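Phosphoglycerol transferase GacH (Streptococcus pyogenes MGAS5005, PDB 6DGM) probably transfers glycerol phosphate onto the rhamnose polysaccharide of the streptococcal cell wall, through a metal-dependent domain of the alkaline phosphatase clan that binds sn-glycerol-1-phosphate. Local coordinates at residues K20-K23 against L24-I28; S181-T184 against V185-I189. One frame throughout, in Å; residues are numbered along the deposited sequence.

Contact 1 (K20-K23 against L24-I28)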
# COMPACT_ATOMS: atom_id res chain seq x y z
N LYS A 20 -10.09 -19.22 17.32
CA LYS A 20 -10.34 -17.89 17.88
C LYS A 20 -10.80 -16.91 16.81
O LYS A 20 -11.77 -16.17 17.00
CB LYS A 20 -9.07 -17.38 18.56
CG LYS A 20 -9.19 -16.01 19.17
CD LYS A 20 -7.90 -15.58 19.82
CE LYS A 20 -8.00 -14.17 20.36
NZ LYS A 20 -6.74 -13.76 21.05
N TYR A 21 -10.11 -16.88 15.67
CA TYR A 21 -10.47 -15.90 14.63
C TYR A 21 -11.63 -16.37 13.76
O TYR A 21 -12.28 -15.53 13.12
CB TYR A 21 -9.21 -15.46 13.87
CG TYR A 21 -8.38 -14.63 14.80
CD1 TYR A 21 -8.75 -13.33 15.11
CD2 TYR A 21 -7.27 -15.16 15.45
CE1 TYR A 21 -8.03 -12.57 16.01
CE2 TYR A 21 -6.54 -14.41 16.35
CZ TYR A 21 -6.92 -13.11 16.62
OH TYR A 21 -6.21 -12.35 17.51
N GLN A 22 -11.95 -17.66 13.78
CA GLN A 22 -13.19 -18.11 13.16
C GLN A 22 -14.38 -17.47 13.86
O GLN A 22 -15.30 -16.95 13.22
CB GLN A 22 -13.28 -19.63 13.19
CG GLN A 22 -14.40 -20.19 12.31
CD GLN A 22 -14.13 -19.98 10.82
OE1 GLN A 22 -13.09 -20.41 10.30
NE2 GLN A 22 -15.05 -19.30 10.14
N LYS A 23 -14.37 -17.49 15.20
CA LYS A 23 -15.48 -16.91 15.94
C LYS A 23 -15.49 -15.39 15.80
O LYS A 23 -16.57 -14.79 15.67
CB LYS A 23 -15.42 -17.30 17.41
CG LYS A 23 -16.65 -16.86 18.16
CD LYS A 23 -16.78 -17.52 19.52
CE LYS A 23 -18.09 -17.12 20.19
NZ LYS A 23 -18.27 -17.78 21.52
N LEU A 24 -14.31 -14.76 15.82
CA LEU A 24 -14.29 -13.30 15.70
C LEU A 24 -14.80 -12.86 14.33
O LEU A 24 -15.54 -11.89 14.22
CB LEU A 24 -12.89 -12.76 15.97
CG LEU A 24 -12.80 -11.23 15.93
CD1 LEU A 24 -13.61 -10.62 17.05
CD2 LEU A 24 -11.37 -10.77 16.01
N ALA A 25 -14.44 -13.60 13.27
CA ALA A 25 -14.96 -13.29 11.95
C ALA A 25 -16.48 -13.36 11.92
O ALA A 25 -17.15 -12.50 11.32
CB ALA A 25 -14.36 -14.24 10.92
N GLU A 26 -17.06 -14.39 12.55
CA GLU A 26 -18.51 -14.48 12.64
C GLU A 26 -19.08 -13.28 13.39
O GLU A 26 -20.09 -12.70 12.97
CB GLU A 26 -18.89 -15.80 13.32
CG GLU A 26 -18.51 -17.01 12.47
CD GLU A 26 -18.56 -18.32 13.23
OE1 GLU A 26 -19.18 -18.36 14.32
OE2 GLU A 26 -17.98 -19.31 12.74
N ASP A 27 -18.44 -12.87 14.49
CA ASP A 27 -18.94 -11.73 15.24
C ASP A 27 -18.86 -10.46 14.41
O ASP A 27 -19.82 -9.67 14.35
CB ASP A 27 -18.16 -11.57 16.55
CG ASP A 27 -18.38 -12.72 17.53
OD1 ASP A 27 -19.44 -13.38 17.46
OD2 ASP A 27 -17.49 -12.96 18.37
N ILE A 28 -17.73 -10.24 13.73
CA ILE A 28 -17.58 -9.04 12.91
C ILE A 28 -18.60 -9.04 11.78
O ILE A 28 -19.20 -8.00 11.47
CB ILE A 28 -16.14 -8.95 12.35
CG1 ILE A 28 -15.14 -8.68 13.46
CG2 ILE A 28 -16.06 -7.85 11.25
CD1 ILE A 28 -13.69 -8.88 13.05

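Contact 2 (S181-T184 against V185-I189)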
# COMPACT_ATOMS: atom_id res chain seq x y z
N SER A 181 4.43 9.76 -16.91
CA SER A 181 3.56 10.58 -16.07
C SER A 181 2.52 9.74 -15.32
O SER A 181 2.06 8.69 -15.78
CB SER A 181 2.80 11.60 -16.92
OG SER A 181 1.90 10.98 -17.82
N ASP A 182 2.10 10.27 -14.17
CA ASP A 182 0.96 9.69 -13.46
C ASP A 182 -0.31 9.80 -14.30
O ASP A 182 -1.16 8.91 -14.25
CB ASP A 182 0.77 10.36 -12.10
CG ASP A 182 1.83 9.97 -11.09
OD1 ASP A 182 2.63 9.05 -11.34
OD2 ASP A 182 1.84 10.59 -10.01
N LYS A 183 -0.45 10.87 -15.10
CA LYS A 183 -1.60 10.97 -15.99
C LYS A 183 -1.69 9.74 -16.90
O LYS A 183 -2.77 9.17 -17.08
CB LYS A 183 -1.53 12.25 -16.82
CG LYS A 183 -2.64 12.42 -17.84
CD LYS A 183 -2.47 13.76 -18.56
CE LYS A 183 -3.59 14.01 -19.54
NZ LYS A 183 -3.44 15.37 -20.15
N THR A 184 -0.55 9.33 -17.47
CA THR A 184 -0.54 8.13 -18.30
C THR A 184 -1.03 6.93 -17.52
O THR A 184 -1.88 6.16 -18.00
CB THR A 184 0.87 7.86 -18.82
OG1 THR A 184 1.27 8.90 -19.72
CG2 THR A 184 0.93 6.54 -19.57
N VAL A 185 -0.51 6.75 -16.30
CA VAL A 185 -0.93 5.60 -15.49
C VAL A 185 -2.43 5.65 -15.22
O VAL A 185 -3.16 4.67 -15.44
CB VAL A 185 -0.11 5.54 -14.19
CG1 VAL A 185 -0.63 4.46 -13.28
CG2 VAL A 185 1.37 5.30 -14.52
N TYR A 186 -2.92 6.80 -14.75
CA TYR A 186 -4.33 6.92 -14.40
C TYR A 186 -5.22 6.67 -15.60
O TYR A 186 -6.24 5.98 -15.49
CB TYR A 186 -4.60 8.31 -13.83
CG TYR A 186 -3.98 8.61 -12.48
CD1 TYR A 186 -3.79 7.62 -11.54
CD2 TYR A 186 -3.59 9.90 -12.14
CE1 TYR A 186 -3.23 7.90 -10.31
CE2 TYR A 186 -3.05 10.19 -10.92
CZ TYR A 186 -2.87 9.18 -10.00
OH TYR A 186 -2.33 9.47 -8.77
N ASN A 187 -4.85 7.20 -16.77
CA ASN A 187 -5.70 7.03 -17.94
C ASN A 187 -5.67 5.60 -18.45
O ASN A 187 -6.67 5.11 -18.99
CB ASN A 187 -5.33 8.06 -19.00
CG ASN A 187 -5.94 9.41 -18.70
OD1 ASN A 187 -6.93 9.51 -17.96
ND2 ASN A 187 -5.38 10.45 -19.28
N ASN A 188 -4.56 4.91 -18.24
CA ASN A 188 -4.52 3.49 -18.58
C ASN A 188 -5.36 2.65 -17.61
O ASN A 188 -5.97 1.67 -18.02
CB ASN A 188 -3.08 3.01 -18.67
CG ASN A 188 -2.49 3.25 -20.04
OD1 ASN A 188 -2.54 2.38 -20.91
ND2 ASN A 188 -1.97 4.46 -20.26
N ILE A 189 -5.40 3.01 -16.32
CA ILE A 189 -6.35 2.35 -15.42
C ILE A 189 -7.77 2.54 -15.94
O ILE A 189 -8.54 1.59 -16.09
CB ILE A 189 -6.23 2.88 -13.99
CG1 ILE A 189 -4.84 2.59 -13.40
CG2 ILE A 189 -7.33 2.25 -13.08
CD1 ILE A 189 -4.61 3.33 -12.13
O HOH W 1 0.44 8.89 -8.21

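Contact 1 (K20-K23 against L24-I28)
Tyr21 and Leu24 meet on the packed side of this helix, lying side by side and pointing the same way. Leu24 CD2 sits at the edge of the phenol ring, near its plane, 3.8 Å from Tyr21 CD1. The leucine's chi1 (-177°) and chi2 (65°) together turn CD2 toward that edge. On the same side Ala25 CB rests 3.3 Å from Tyr21 O. Helix 328-339 covers this face, with Leu332 against Tyr21 and Glu335 against Leu24, while the Tyr21 hydroxyl is hydrogen-bonded to Asp357.

Gln22 marks the border: its side chain touches Pro328, and its OE1 is hydrogen-bonded to Thr377. It slants across Glu26, amide and carboxylate planes 45° apart, and the two only graze, Gln22 CG lying 3.7 Å from Glu26 OE2.

The solvent side, with Lys20, Lys23, Glu26 and Asp27, is looser. Lys23, its chain extended, runs past Asp27 at an angle; Lys23 NZ remains 5.8 Å from Asp27 OD2, so the charged atoms are not in contact and at most a weak, long-range attraction is likely.

Beneath both sides run the backbone bonds, among them Ala25 N to Tyr21 O at 2.9 Å and Asp27 N to Lys23 O at 2.9 Å. The arrangement is that of an amphipathic alpha-helix, helix 11-29, with i to i+4 hydrogen bonding, one packed stripe and one polar stripe.

Contact 2 (S181-T184 against V185-I189)
Asn188 grips Thr184 O twice, through backbone and side chain. Its backbone N lies 3.0 Å from Thr184 O, and its amide ND2 reaches Thr184 O at 2.8 Å in a nearly straight bond (171°). The two donors come from opposite faces of the carbonyl plane, and the oxygen lies in the plane of the Asn188 amide, whose OD1 is held by Lys171 N. Other backbone bonds include Tyr186 N to Asp182 O at 2.8 Å.

Hydroxyl bonds secure the start of the helix. Ser181, at the N-cap, places OG 2.9 Å from Thr184 OG1, and both hydroxyls also bond to the backbone of Glu174. With chi1 at -66°, Thr184 keeps OG1 near that serine and CG2 alongside Asn188 ND2.

One turn apart, Tyr186 OH (2.9 Å) and, weakly, Asp182 OD2 share a water; Thr249 and Thr245 respectively bond these same atoms.

Among van der Waals contacts, Tyr186 CG lies 3.3 Å from Asp182 O, and the extended Lys183 chain passes Asn187 ND2 with its CG 3.7 Å away.

Helix 182-192 packs on the central sheet beside helix 229-257: Val185 and Ile189 press on strand 200-204, Ile189 and Tyr186 on strand 40-46, and Tyr186 stacks on Phe252.

Overall arrangement
Contact 1 comes first along the chain, in helix 11-29, and contact 2 follows in helix 182-192. Their centres are 40 Å apart, on opposite sides of the chain's centre, with nearest atoms about 28 Å apart and no touch. Contact 1 lies at the periphery against helix 328-339; its helix leads into Asp31, which with Asp323 binds calcium, and the Asp27 side chain is about 12 Å from that ion. Contact 2 is buried within the sulfatase-family region, its helix backing the mixed eight-stranded sheet whose strands 40-46 and 263-269 lead into Glu47 and Asp270 of the manganese site. The Val185 side chain is about 11 Å from the bound sn-glycerol-1-phosphate.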